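Local coordinates for protein exosome complex component Rrp42 (Methanothermobacter thermautotrophicus, PDB 2WNR) that probably serves as a non-catalytic subunit of the archaeal exosome, an RNA-degrading complex, and contributes to shaping the active site of its partner subunit Rrp41, at residues A[39-44]-A[162-167]; A[50-55]-A[59-64]; A[108-113]-A[149-154]; A[190-195]-A[264-269]. One frame throughout, in Å; residues are numbered along the deposited sequence.

Overall arrangement
Following the chain from its N terminus, interaction 1 opens first, on strand 37-41, and closes only at the end of helix 150-164. That long loop contains both interaction 2 and interaction 3, which follow one another without crossing. Interaction 2 is a tight hairpin closure between neighbouring strands of the mixed sheet. Interaction 3 joins helix 102-117 to the start of helix 150-164, where Ile60 of interaction 2 packs on Ala154. Interaction 4 comes after all of these and ties the C-terminal helix 244-268 to strand 193-201. It still meets two of the others: Met269 touches Thr41 and Leu163 of interaction 1, and Met195 touches Val110 of interaction 3.

Interaction 1. Residues A[39-44]-A[162-167]; sequences IETGVI and LLDTRI
Thr41 and Asp164 meet where, in this RNase PH-type domain, the end of strand 37-41 comes beside the C-terminal end of helix 150-164. Their CA atoms are 6.3 Å apart, and the contact lies at the surface. The polar part centres on one carboxylate. With CG anti to the backbone N (chi1 -177°), Asp164 extends from the helix end to the strand. Its OD1 takes a weak bond from Thr41 OG1 at 3.4 Å, and its OD2 a weak, bent one from Gly42 N at 3.3 Å. The stronger partner of OD2 is Ser50 N, so this oxygen joins the turn after strand 37-41 to strand 49-55, which Gly42 and Ser50 also link by a backbone bond. Were Asp164 an alanine, the N-H groups of Gly42 and Ser50 would probably lose their shared acceptor, and the helix end would be less firmly tied to the strands. The apolar part is slight: the two side chains pass in opposite directions, with Thr41 CG2 4.1 Å from Asp164 CB, and Met269 packs on Thr41 and Leu163. Just past the helix, Arg166 NH1 donates to two carbonyls, Thr165 O at 2.8 Å, reached from above the carbonyl plane, and Leu163 O at 3.1 Å, nearly straight and in the guanidinium plane.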
loop_
_atom_site.group_PDB
_atom_site.type_symbol
_atom_site.label_atom_id
_atom_site.label_comp_id
_atom_site.label_asym_id
_atom_site.label_seq_id
_atom_site.Cartn_x
_atom_site.Cartn_y
_atom_site.Cartn_z
ATOM N N ILE A 39 -7.994 1.548 36.427
ATOM C CA ILE A 39 -7.863 0.300 35.675
ATOM C C ILE A 39 -9.164 -0.509 35.696
ATOM O O ILE A 39 -9.647 -0.913 36.766
ATOM C CB ILE A 39 -6.725 -0.575 36.242
ATOM C CG1 ILE A 39 -5.415 0.209 36.293
ATOM C CG2 ILE A 39 -6.574 -1.862 35.433
ATOM C CD1 ILE A 39 -4.363 -0.388 37.221
ATOM N N GLU A 40 -9.728 -0.735 34.512
ATOM C CA GLU A 40 -10.889 -1.613 34.358
ATOM C C GLU A 40 -10.546 -2.743 33.406
ATOM O O GLU A 40 -9.787 -2.550 32.462
ATOM C CB GLU A 40 -12.088 -0.856 33.799
ATOM C CG GLU A 40 -12.495 0.385 34.578
ATOM C CD GLU A 40 -13.584 1.164 33.855
ATOM O OE1 GLU A 40 -14.778 0.787 33.976
ATOM O OE2 GLU A 40 -13.240 2.149 33.158
ATOM N N THR A 41 -11.103 -3.921 33.662
ATOM C CA THR A 41 -10.949 -5.057 32.754
ATOM C C THR A 41 -12.325 -5.522 32.275
ATOM O O THR A 41 -13.349 -5.033 32.758
ATOM C CB THR A 41 -10.153 -6.229 33.403
ATOM O OG1 THR A 41 -10.869 -6.750 34.530
ATOM C CG2 THR A 41 -8.767 -5.772 33.840
ATOM N N GLY A 42 -12.345 -6.452 31.319
ATOM C CA GLY A 42 -13.594 -6.987 30.762
ATOM C C GLY A 42 -14.492 -5.909 30.178
ATOM O O GLY A 42 -15.714 -5.942 30.339
ATOM N N VAL A 43 -13.871 -4.964 29.482
ATOM C CA VAL A 43 -14.532 -3.773 28.957
ATOM C C VAL A 43 -15.268 -4.027 27.633
ATOM O O VAL A 43 -16.370 -3.498 27.416
ATOM C CB VAL A 43 -13.504 -2.624 28.809
ATOM C CG1 VAL A 43 -14.065 -1.468 27.986
ATOM C CG2 VAL A 43 -13.080 -2.147 30.186
ATOM N N ILE A 44 -14.643 -4.820 26.758
ATOM C CA ILE A 44 -15.219 -5.202 25.465
ATOM C C ILE A 44 -15.690 -6.650 25.576
ATOM O O ILE A 44 -14.874 -7.566 25.684
ATOM C CB ILE A 44 -14.181 -5.083 24.307
ATOM C CG1 ILE A 44 -13.382 -3.776 24.390
ATOM C CG2 ILE A 44 -14.860 -5.242 22.943
ATOM C CD1 ILE A 44 -14.220 -2.480 24.239
ATOM N N LEU A 162 -3.973 -8.819 29.467
ATOM C CA LEU A 162 -3.429 -10.168 29.411
ATOM C C LEU A 162 -3.890 -11.007 30.592
ATOM O O LEU A 162 -4.177 -12.196 30.449
ATOM C CB LEU A 162 -1.901 -10.135 29.363
ATOM C CG LEU A 162 -1.291 -9.723 28.024
ATOM C CD1 LEU A 162 0.195 -9.434 28.140
ATOM C CD2 LEU A 162 -1.593 -10.682 26.905
ATOM N N LEU A 163 -3.948 -10.374 31.757
ATOM C CA LEU A 163 -4.414 -11.018 32.973
ATOM C C LEU A 163 -5.911 -11.327 32.894
ATOM O O LEU A 163 -6.387 -12.326 33.453
ATOM C CB LEU A 163 -4.127 -10.091 34.143
ATOM C CG LEU A 163 -2.881 -10.268 35.017
ATOM C CD1 LEU A 163 -1.852 -11.346 34.586
ATOM C CD2 LEU A 163 -2.246 -8.951 35.427
ATOM N N ASP A 164 -6.636 -10.458 32.188
ATOM C CA ASP A 164 -8.072 -10.585 31.993
ATOM C C ASP A 164 -8.426 -11.632 30.939
ATOM O O ASP A 164 -9.570 -12.073 30.860
ATOM C CB ASP A 164 -8.659 -9.233 31.585
ATOM C CG ASP A 164 -10.172 -9.273 31.441
ATOM O OD1 ASP A 164 -10.863 -9.460 32.471
ATOM O OD2 ASP A 164 -10.663 -9.116 30.301
ATOM N N THR A 165 -7.445 -12.018 30.129
ATOM C CA THR A 165 -7.688 -12.908 28.994
ATOM C C THR A 165 -8.075 -14.317 29.424
ATOM O O THR A 165 -7.455 -14.904 30.316
ATOM C CB THR A 165 -6.483 -12.958 28.031
ATOM O OG1 THR A 165 -6.078 -11.627 27.704
ATOM C CG2 THR A 165 -6.844 -13.678 26.748
ATOM N N ARG A 166 -9.132 -14.822 28.794
ATOM C CA ARG A 166 -9.545 -16.217 28.912
ATOM C C ARG A 166 -9.656 -16.765 27.493
ATOM O O ARG A 166 -10.265 -16.128 26.633
ATOM C CB ARG A 166 -10.896 -16.339 29.636
ATOM C CG ARG A 166 -10.946 -15.757 31.050
ATOM C CD ARG A 166 -10.250 -16.659 32.093
ATOM N NE ARG A 166 -10.190 -16.030 33.420
ATOM C CZ ARG A 166 -9.308 -15.094 33.785
ATOM N NH1 ARG A 166 -8.382 -14.650 32.932
ATOM N NH2 ARG A 166 -9.355 -14.592 35.015
ATOM N N ILE A 167 -9.049 -17.924 27.237
ATOM C CA ILE A 167 -9.088 -18.532 25.899
ATOM C C ILE A 167 -9.605 -19.968 25.924
ATOM O O ILE A 167 -9.401 -20.680 26.910
ATOM C CB ILE A 167 -7.716 -18.486 25.175
ATOM C CG1 ILE A 167 -6.660 -19.310 25.921
ATOM C CG2 ILE A 167 -7.263 -17.053 24.978
ATOM C CD1 ILE A 167 -5.461 -19.689 25.066
#

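Interaction 2. Residues A[50-55]-A[59-64]; sequences SSRVKL and QIIVGV
Gln59 begins the pairing by reaching over to Lys54 and Arg52 on the adjacent strand. Its CG, anti to the backbone N (chi1 -174°), comes within 3.8 Å of Lys54 CG, and the extended remainder of the chain sets the amide at the edge of the Arg52 guanidinium, the two planes 65° apart. Cutting Gln59 back to an alanine is likely to leave the Arg52 and Lys54 chains without this shared support and freer to turn. Ile60 forms a hydrogen-bonded pair with Val53, Val53 N to Ile60 O measuring 2.9 Å and Ile60 N to Val53 O 3.0 Å. Ile61 returns to the face of Arg52 and runs alongside it, Ile61 CG1 lying 3.8 Å from Arg52 CG; aromatic packing from another subunit reaches each of the two residues. Val62 repeats the reciprocal bonding with Ser51, Ser51 N to Val62 O spanning 2.9 Å. Ser51 OG rests 3.8 Å from Val62 CB while bonding to Ala157 O. Gly63 then faces Ser50, whose hydroxyl is engaged by Ile44 N. Val53, Ser51, Ile60 and Val62 share the opposite face, against which helix 150-164 packs. The alternation of hydrogen-bonded and non-hydrogen-bonded pairs, with strand directions 167° apart, is that of an antiparallel beta hairpin, here in the sheet of an RNase PH-type domain.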
loop_
_atom_site.group_PDB
_atom_site.type_symbol
_atom_site.label_atom_id
_atom_site.label_comp_id
_atom_site.label_asym_id
_atom_site.label_seq_id
_atom_site.Cartn_x
_atom_site.Cartn_y
_atom_site.Cartn_z
ATOM N N SER A 50 -9.633 -7.839 27.754
ATOM C CA SER A 50 -9.669 -6.410 27.449
ATOM C C SER A 50 -9.458 -5.568 28.695
ATOM O O SER A 50 -9.705 -6.033 29.807
ATOM C CB SER A 50 -10.998 -6.029 26.791
ATOM O OG SER A 50 -12.104 -6.369 27.611
ATOM N N SER A 51 -9.013 -4.328 28.503
ATOM C CA SER A 51 -8.807 -3.388 29.608
ATOM C C SER A 51 -8.938 -1.939 29.167
ATOM O O SER A 51 -8.726 -1.615 28.013
ATOM C CB SER A 51 -7.432 -3.600 30.254
ATOM O OG SER A 51 -6.381 -3.149 29.412
ATOM N N ARG A 52 -9.293 -1.075 30.104
ATOM C CA ARG A 52 -9.332 0.364 29.875
ATOM C C ARG A 52 -8.523 1.022 30.990
ATOM O O ARG A 52 -8.883 0.922 32.171
ATOM C CB ARG A 52 -10.781 0.871 29.855
ATOM C CG ARG A 52 -10.928 2.363 29.610
ATOM C CD ARG A 52 -12.275 2.892 30.104
ATOM N NE ARG A 52 -13.165 3.308 29.017
ATOM C CZ ARG A 52 -14.338 2.744 28.726
ATOM N NH1 ARG A 52 -14.797 1.722 29.440
ATOM N NH2 ARG A 52 -15.062 3.211 27.716
ATOM N N VAL A 53 -7.417 1.663 30.618
ATOM C CA VAL A 53 -6.570 2.358 31.590
ATOM C C VAL A 53 -6.617 3.875 31.397
ATOM O O VAL A 53 -6.518 4.383 30.278
ATOM C CB VAL A 53 -5.106 1.853 31.559
ATOM C CG1 VAL A 53 -4.186 2.774 32.359
ATOM C CG2 VAL A 53 -5.028 0.461 32.114
ATOM N N LYS A 54 -6.796 4.583 32.505
ATOM C CA LYS A 54 -6.700 6.033 32.527
ATOM C C LYS A 54 -5.560 6.429 33.451
ATOM O O LYS A 54 -5.534 6.061 34.625
ATOM C CB LYS A 54 -8.009 6.672 32.987
ATOM C CG LYS A 54 -9.104 6.681 31.940
ATOM C CD LYS A 54 -10.306 7.524 32.385
ATOM C CE LYS A 54 -10.001 9.015 32.269
ATOM N NZ LYS A 54 -11.154 9.881 32.649
ATOM N N LEU A 55 -4.607 7.165 32.898
ATOM C CA LEU A 55 -3.466 7.652 33.644
ATOM C C LEU A 55 -3.526 9.169 33.493
ATOM O O LEU A 55 -3.171 9.716 32.457
ATOM C CB LEU A 55 -2.167 7.035 33.083
ATOM C CG LEU A 55 -0.780 7.588 33.442
ATOM C CD1 LEU A 55 -0.557 7.686 34.944
ATOM C CD2 LEU A 55 0.319 6.746 32.800
ATOM N N GLN A 59 -5.852 7.986 28.034
ATOM C CA GLN A 59 -6.731 6.836 28.070
ATOM C C GLN A 59 -6.414 5.850 26.959
ATOM O O GLN A 59 -6.322 6.228 25.796
ATOM C CB GLN A 59 -8.183 7.290 27.989
ATOM C CG GLN A 59 -9.190 6.177 28.169
ATOM C CD GLN A 59 -10.597 6.694 28.309
ATOM O OE1 GLN A 59 -10.814 7.860 28.646
ATOM N NE2 GLN A 59 -11.564 5.828 28.066
ATOM N N ILE A 60 -6.247 4.587 27.329
ATOM C CA ILE A 60 -5.924 3.535 26.379
ATOM C C ILE A 60 -6.829 2.337 26.632
ATOM O O ILE A 60 -7.004 1.910 27.769
ATOM C CB ILE A 60 -4.431 3.094 26.489
ATOM C CG1 ILE A 60 -3.501 4.208 26.009
ATOM C CG2 ILE A 60 -4.159 1.820 25.680
ATOM C CD1 ILE A 60 -2.040 3.874 26.152
ATOM N N ILE A 61 -7.410 1.807 25.564
ATOM C CA ILE A 61 -8.123 0.546 25.626
ATOM C C ILE A 61 -7.331 -0.538 24.903
ATOM O O ILE A 61 -6.873 -0.338 23.784
ATOM C CB ILE A 61 -9.514 0.671 25.022
ATOM C CG1 ILE A 61 -10.369 1.595 25.895
ATOM C CG2 ILE A 61 -10.156 -0.711 24.866
ATOM C CD1 ILE A 61 -11.572 2.124 25.201
ATOM N N VAL A 62 -7.153 -1.676 25.559
ATOM C CA VAL A 62 -6.420 -2.779 24.963
ATOM C C VAL A 62 -7.321 -3.993 24.838
ATOM O O VAL A 62 -8.056 -4.324 25.755
ATOM C CB VAL A 62 -5.146 -3.135 25.771
ATOM C CG1 VAL A 62 -4.463 -4.371 25.201
ATOM C CG2 VAL A 62 -4.181 -1.970 25.785
ATOM N N GLY A 63 -7.269 -4.648 23.689
ATOM C CA GLY A 63 -7.956 -5.911 23.514
ATOM C C GLY A 63 -6.959 -7.009 23.205
ATOM O O GLY A 63 -5.947 -6.771 22.537
ATOM N N VAL A 64 -7.241 -8.209 23.703
ATOM C CA VAL A 64 -6.425 -9.375 23.405
ATOM C C VAL A 64 -7.292 -10.366 22.632
ATOM O O VAL A 64 -8.306 -10.841 23.146
ATOM C CB VAL A 64 -5.849 -10.044 24.681
ATOM C CG1 VAL A 64 -4.943 -11.207 24.299
ATOM C CG2 VAL A 64 -5.079 -9.056 25.527
#

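Interaction 3. Residues A[108-113]-A[149-154]; sequences SRVVDR and NLFDAA
The ring of Phe151 is met obliquely by Val110, whose CG1 lies 3.9 Å from Phe151 CD1. This touch belongs to a helix-helix contact in the buried interior of the RNase PH-type domain, between helix 102-117 and the first turn of helix 150-164. The other flat groups concern the start of helix 150-164 alone, where the Asn149 amide holds Asp152 OD2 in its own plane but meets that oxygen from above the carboxylate plane. Phe151 reaches its neighbour through its torsion: CG beside the backbone N (chi1 -56°) brings the ring up to Val110, although the CB does not itself point there. Val111 makes the second apolar touch, its CG2 coming within 3.6 Å of Ala154 CB. Leu107, on the same helix as Val110, adds to the packing on Phe151 and Ala154, and Ile60 of the sheet lies against Ala154 as well. Arg109 and Arg113, which take no part in the contact between the helices, each pair with an acidic side chain of another subunit, so helix 102-117 links the interior to the assembly. Asn149 is the N-cap of helix 150-164. Its OD1 accepts Asp152 N at 3.2 Å, the donor lying above the carbonyl plane. The cap is braced further because Asp152 OD1 bonds Thr197 OG1, and Asn149 ND2 donates to Asp208 as well as to Asp152 OD2, the latter at 2.7 Å.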
loop_
_atom_site.group_PDB
_atom_site.type_symbol
_atom_site.label_atom_id
_atom_site.label_comp_id
_atom_site.label_asym_id
_atom_site.label_seq_id
_atom_site.Cartn_x
_atom_site.Cartn_y
_atom_site.Cartn_z
ATOM N N SER A 108 4.502 0.976 20.249
ATOM C CA SER A 108 4.143 -0.419 20.036
ATOM C C SER A 108 5.287 -1.385 20.343
ATOM O O SER A 108 5.126 -2.315 21.130
ATOM C CB SER A 108 3.672 -0.593 18.595
ATOM O OG SER A 108 2.741 -1.641 18.509
ATOM N N ARG A 109 6.446 -1.157 19.738
ATOM C CA ARG A 109 7.615 -2.019 19.955
ATOM C C ARG A 109 8.150 -1.998 21.383
ATOM O O ARG A 109 8.645 -3.009 21.884
ATOM C CB ARG A 109 8.729 -1.636 19.001
ATOM C CG ARG A 109 8.426 -1.999 17.577
ATOM C CD ARG A 109 9.509 -1.516 16.657
ATOM N NE ARG A 109 10.806 -2.122 16.946
ATOM C CZ ARG A 109 11.164 -3.342 16.569
ATOM N NH1 ARG A 109 10.309 -4.102 15.906
ATOM N NH2 ARG A 109 12.366 -3.793 16.862
ATOM N N VAL A 110 8.055 -0.844 22.033
ATOM C CA VAL A 110 8.508 -0.714 23.407
ATOM C C VAL A 110 7.617 -1.508 24.347
ATOM O O VAL A 110 8.115 -2.171 25.259
ATOM C CB VAL A 110 8.669 0.767 23.831
ATOM C CG1 VAL A 110 8.860 0.883 25.319
ATOM C CG2 VAL A 110 9.889 1.346 23.145
ATOM N N VAL A 111 6.312 -1.482 24.099
ATOM C CA VAL A 111 5.368 -2.290 24.867
ATOM C C VAL A 111 5.612 -3.758 24.592
ATOM O O VAL A 111 5.665 -4.571 25.510
ATOM C CB VAL A 111 3.917 -1.967 24.519
ATOM C CG1 VAL A 111 2.982 -2.939 25.231
ATOM C CG2 VAL A 111 3.595 -0.528 24.880
ATOM N N ASP A 112 5.776 -4.095 23.318
ATOM C CA ASP A 112 6.050 -5.459 22.953
ATOM C C ASP A 112 7.320 -5.953 23.630
ATOM O O ASP A 112 7.378 -7.094 24.085
ATOM C CB ASP A 112 6.161 -5.611 21.442
ATOM C CG ASP A 112 6.295 -7.067 21.032
ATOM O OD1 ASP A 112 7.421 -7.592 21.102
ATOM O OD2 ASP A 112 5.274 -7.689 20.674
ATOM N N ARG A 113 8.328 -5.091 23.696
ATOM C CA ARG A 113 9.604 -5.451 24.312
ATOM C C ARG A 113 9.428 -5.832 25.787
ATOM O O ARG A 113 9.913 -6.878 26.230
ATOM C CB ARG A 113 10.592 -4.293 24.184
ATOM C CG ARG A 113 12.047 -4.663 24.455
ATOM C CD ARG A 113 12.939 -3.470 24.255
ATOM N NE ARG A 113 12.718 -2.874 22.939
ATOM C CZ ARG A 113 12.914 -1.589 22.642
ATOM N NH1 ARG A 113 13.344 -0.741 23.570
ATOM N NH2 ARG A 113 12.673 -1.154 21.412
ATOM N N ASN A 149 2.452 10.663 28.344
ATOM C CA ASN A 149 2.960 9.364 28.793
ATOM C C ASN A 149 2.126 8.182 28.299
ATOM O O ASN A 149 1.345 7.582 29.038
ATOM C CB ASN A 149 3.119 9.337 30.321
ATOM C CG ASN A 149 3.871 8.113 30.818
ATOM O OD1 ASN A 149 4.376 7.308 30.036
ATOM N ND2 ASN A 149 3.952 7.976 32.137
ATOM N N LEU A 150 2.314 7.860 27.034
ATOM C CA LEU A 150 1.655 6.741 26.432
ATOM C C LEU A 150 2.219 5.397 26.918
ATOM O O LEU A 150 1.479 4.441 27.107
ATOM C CB LEU A 150 1.831 6.870 24.933
ATOM C CG LEU A 150 0.714 7.391 24.027
ATOM C CD1 LEU A 150 -0.405 8.279 24.587
ATOM C CD2 LEU A 150 1.266 7.768 22.659
ATOM N N PHE A 151 3.529 5.346 27.128
ATOM C CA PHE A 151 4.229 4.102 27.432
ATOM C C PHE A 151 3.740 3.421 28.711
ATOM O O PHE A 151 3.441 2.214 28.705
ATOM C CB PHE A 151 5.742 4.338 27.509
ATOM C CG PHE A 151 6.314 4.958 26.281
ATOM C CD1 PHE A 151 6.813 4.161 25.253
ATOM C CD2 PHE A 151 6.352 6.341 26.140
ATOM C CE1 PHE A 151 7.336 4.734 24.098
ATOM C CE2 PHE A 151 6.875 6.927 24.986
ATOM C CZ PHE A 151 7.364 6.122 23.964
ATOM N N ASP A 152 3.666 4.196 29.798
ATOM C CA ASP A 152 3.326 3.634 31.102
ATOM C C ASP A 152 1.883 3.184 31.110
ATOM O O ASP A 152 1.577 2.112 31.621
ATOM C CB ASP A 152 3.602 4.638 32.216
ATOM C CG ASP A 152 5.064 5.039 32.292
ATOM O OD1 ASP A 152 5.880 4.471 31.540
ATOM O OD2 ASP A 152 5.403 5.922 33.115
ATOM N N ALA A 153 1.015 3.997 30.507
ATOM C CA ALA A 153 -0.398 3.671 30.325
ATOM C C ALA A 153 -0.578 2.440 29.437
ATOM O O ALA A 153 -1.420 1.584 29.720
ATOM C CB ALA A 153 -1.141 4.852 29.740
ATOM N N ALA A 154 0.230 2.354 28.378
ATOM C CA ALA A 154 0.147 1.253 27.419
ATOM C C ALA A 154 0.557 -0.066 28.045
ATOM O O ALA A 154 -0.172 -1.047 27.952
ATOM C CB ALA A 154 0.966 1.549 26.179
#

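Interaction 4. Residues A[190-195]-A[264-269]; sequences NRKALM and YLDKSM
The backbones of Leu194 and Leu265 stay well apart, their CA atoms 9.8 Å from each other, so that helix 244-268 lies against strand 193-201 through side chains alone. This is helix-on-sheet packing in the C-terminal half of the RNase PH-type fold. The apolar part is a light touch of methyl on methyl, Leu194 CD2 to Leu265 CD2 at 4.4 Å. Leu194 also packs on Val258, Leu261 and Ile262 of the same helix, whereas Leu265 reaches on to Val159, which ties its helix to helix 150-164 as well. Lys192 and Asp266 carry the polar part. Approaching from opposite directions, they form a salt bridge in which Lys192 NZ meets Asp266 OD1 at 2.7 Å, on its syn side and 21° out of the carboxylate plane. A weak second bond runs from Lys192 NZ to Asp266 OD2 at 3.1 Å, so the ammonium sits across both oxygens. The bend at chi3 (-87°) turns the lysine end to the carboxylate, and Glu227 adds a long, weak ion pair to Lys192 NZ. Tyr264, just before Leu265, bonds Ile37 O of strand 37-41 through its OH. Near the helix end Tyr264 O accepts twice from one residue, from Ser268 N at 3.2 Å and from Ser268 OG at 3.1 Å, the two donors reaching it from opposite faces of the carbonyl plane.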
loop_
_atom_site.group_PDB
_atom_site.type_symbol
_atom_site.label_atom_id
_atom_site.label_comp_id
_atom_site.label_asym_id
_atom_site.label_seq_id
_atom_site.Cartn_x
_atom_site.Cartn_y
_atom_site.Cartn_z
ATOM N N ASN A 190 3.614 -16.254 33.699
ATOM C CA ASN A 190 4.724 -16.644 34.567
ATOM C C ASN A 190 5.082 -15.584 35.603
ATOM O O ASN A 190 5.443 -15.910 36.741
ATOM C CB ASN A 190 5.953 -17.013 33.734
ATOM C CG ASN A 190 5.906 -18.443 33.218
ATOM O OD1 ASN A 190 5.156 -19.281 33.722
ATOM N ND2 ASN A 190 6.718 -18.729 32.208
ATOM N N ARG A 191 4.978 -14.320 35.191
ATOM C CA ARG A 191 5.327 -13.166 36.023
ATOM C C ARG A 191 4.832 -11.849 35.422
ATOM O O ARG A 191 4.405 -11.801 34.270
ATOM C CB ARG A 191 6.839 -13.099 36.286
ATOM C CG ARG A 191 7.755 -13.395 35.091
ATOM C CD ARG A 191 9.191 -13.507 35.577
ATOM N NE ARG A 191 10.066 -14.237 34.660
ATOM C CZ ARG A 191 10.199 -15.565 34.620
ATOM N NH1 ARG A 191 11.037 -16.117 33.749
ATOM N NH2 ARG A 191 9.496 -16.347 35.433
ATOM N N LYS A 192 4.879 -10.788 36.219
ATOM C CA LYS A 192 4.434 -9.472 35.772
ATOM C C LYS A 192 5.609 -8.524 35.654
ATOM O O LYS A 192 6.631 -8.697 36.320
ATOM C CB LYS A 192 3.396 -8.886 36.732
ATOM C CG LYS A 192 1.968 -9.350 36.476
ATOM C CD LYS A 192 1.100 -9.202 37.718
ATOM C CE LYS A 192 1.203 -10.426 38.601
ATOM N NZ LYS A 192 0.509 -10.227 39.902
ATOM N N ALA A 193 5.454 -7.537 34.783
ATOM C CA ALA A 193 6.410 -6.456 34.637
ATOM C C ALA A 193 5.629 -5.196 34.284
ATOM O O ALA A 193 4.597 -5.269 33.609
ATOM C CB ALA A 193 7.407 -6.781 33.559
ATOM N N LEU A 194 6.097 -4.049 34.757
ATOM C CA LEU A 194 5.482 -2.778 34.384
ATOM C C LEU A 194 6.548 -1.732 34.079
ATOM O O LEU A 194 7.743 -1.988 34.263
ATOM C CB LEU A 194 4.510 -2.284 35.465
ATOM C CG LEU A 194 3.191 -3.048 35.657
ATOM C CD1 LEU A 194 2.397 -2.456 36.801
ATOM C CD2 LEU A 194 2.337 -3.099 34.388
ATOM N N MET A 195 6.108 -0.552 33.639
ATOM C CA MET A 195 7.017 0.448 33.116
ATOM C C MET A 195 6.833 1.841 33.707
ATOM O O MET A 195 5.709 2.322 33.905
ATOM C CB MET A 195 6.880 0.498 31.601
ATOM C CG MET A 195 7.806 1.457 30.897
ATOM S SD MET A 195 7.837 1.122 29.126
ATOM C CE MET A 195 8.809 -0.395 29.096
ATOM N N TYR A 264 -1.033 -2.412 42.869
ATOM C CA TYR A 264 -2.193 -1.599 42.495
ATOM C C TYR A 264 -2.971 -2.264 41.367
ATOM O O TYR A 264 -4.203 -2.208 41.336
ATOM C CB TYR A 264 -1.793 -0.173 42.092
ATOM C CG TYR A 264 -2.984 0.745 41.906
ATOM C CD1 TYR A 264 -3.536 1.428 42.989
ATOM C CD2 TYR A 264 -3.568 0.919 40.650
ATOM C CE1 TYR A 264 -4.639 2.262 42.831
ATOM C CE2 TYR A 264 -4.671 1.752 40.478
ATOM C CZ TYR A 264 -5.203 2.420 41.574
ATOM O OH TYR A 264 -6.297 3.242 41.415
ATOM N N LEU A 265 -2.245 -2.873 40.435
ATOM C CA LEU A 265 -2.864 -3.655 39.374
ATOM C C LEU A 265 -3.565 -4.891 39.939
ATOM O O LEU A 265 -4.699 -5.183 39.548
ATOM C CB LEU A 265 -1.839 -4.043 38.297
ATOM C CG LEU A 265 -2.213 -5.075 37.222
ATOM C CD1 LEU A 265 -3.545 -4.767 36.543
ATOM C CD2 LEU A 265 -1.121 -5.161 36.192
ATOM N N ASP A 266 -2.902 -5.593 40.864
ATOM C CA ASP A 266 -3.463 -6.804 41.474
ATOM C C ASP A 266 -4.747 -6.522 42.252
ATOM O O ASP A 266 -5.687 -7.328 42.221
ATOM C CB ASP A 266 -2.442 -7.492 42.396
ATOM C CG ASP A 266 -1.262 -8.107 41.634
ATOM O OD1 ASP A 266 -1.374 -8.329 40.404
ATOM O OD2 ASP A 266 -0.219 -8.373 42.280
ATOM N N LYS A 267 -4.772 -5.376 42.937
ATOM C CA LYS A 267 -5.903 -4.954 43.769
ATOM C C LYS A 267 -7.107 -4.502 42.943
ATOM O O LYS A 267 -8.258 -4.716 43.345
ATOM C CB LYS A 267 -5.473 -3.853 44.746
ATOM C CG LYS A 267 -4.639 -4.371 45.920
ATOM C CD LYS A 267 -4.085 -3.245 46.788
ATOM C CE LYS A 267 -3.507 -3.807 48.079
ATOM N NZ LYS A 267 -3.248 -2.766 49.116
ATOM N N SER A 268 -6.838 -3.887 41.790
ATOM C CA SER A 268 -7.893 -3.454 40.867
ATOM C C SER A 268 -8.585 -4.619 40.148
ATOM O O SER A 268 -9.633 -4.436 39.527
ATOM C CB SER A 268 -7.339 -2.472 39.837
ATOM O OG SER A 268 -7.017 -1.235 40.442
ATOM N N MET A 269 -8.003 -5.811 40.240
ATOM C CA MET A 269 -8.547 -6.982 39.556
ATOM C C MET A 269 -9.239 -7.954 40.514
ATOM O O MET A 269 -9.873 -8.924 40.088
ATOM C CB MET A 269 -7.446 -7.673 38.748
ATOM C CG MET A 269 -6.805 -6.736 37.733
ATOM S SD MET A 269 -5.971 -7.501 36.335
ATOM C CE MET A 269 -7.255 -8.584 35.696
#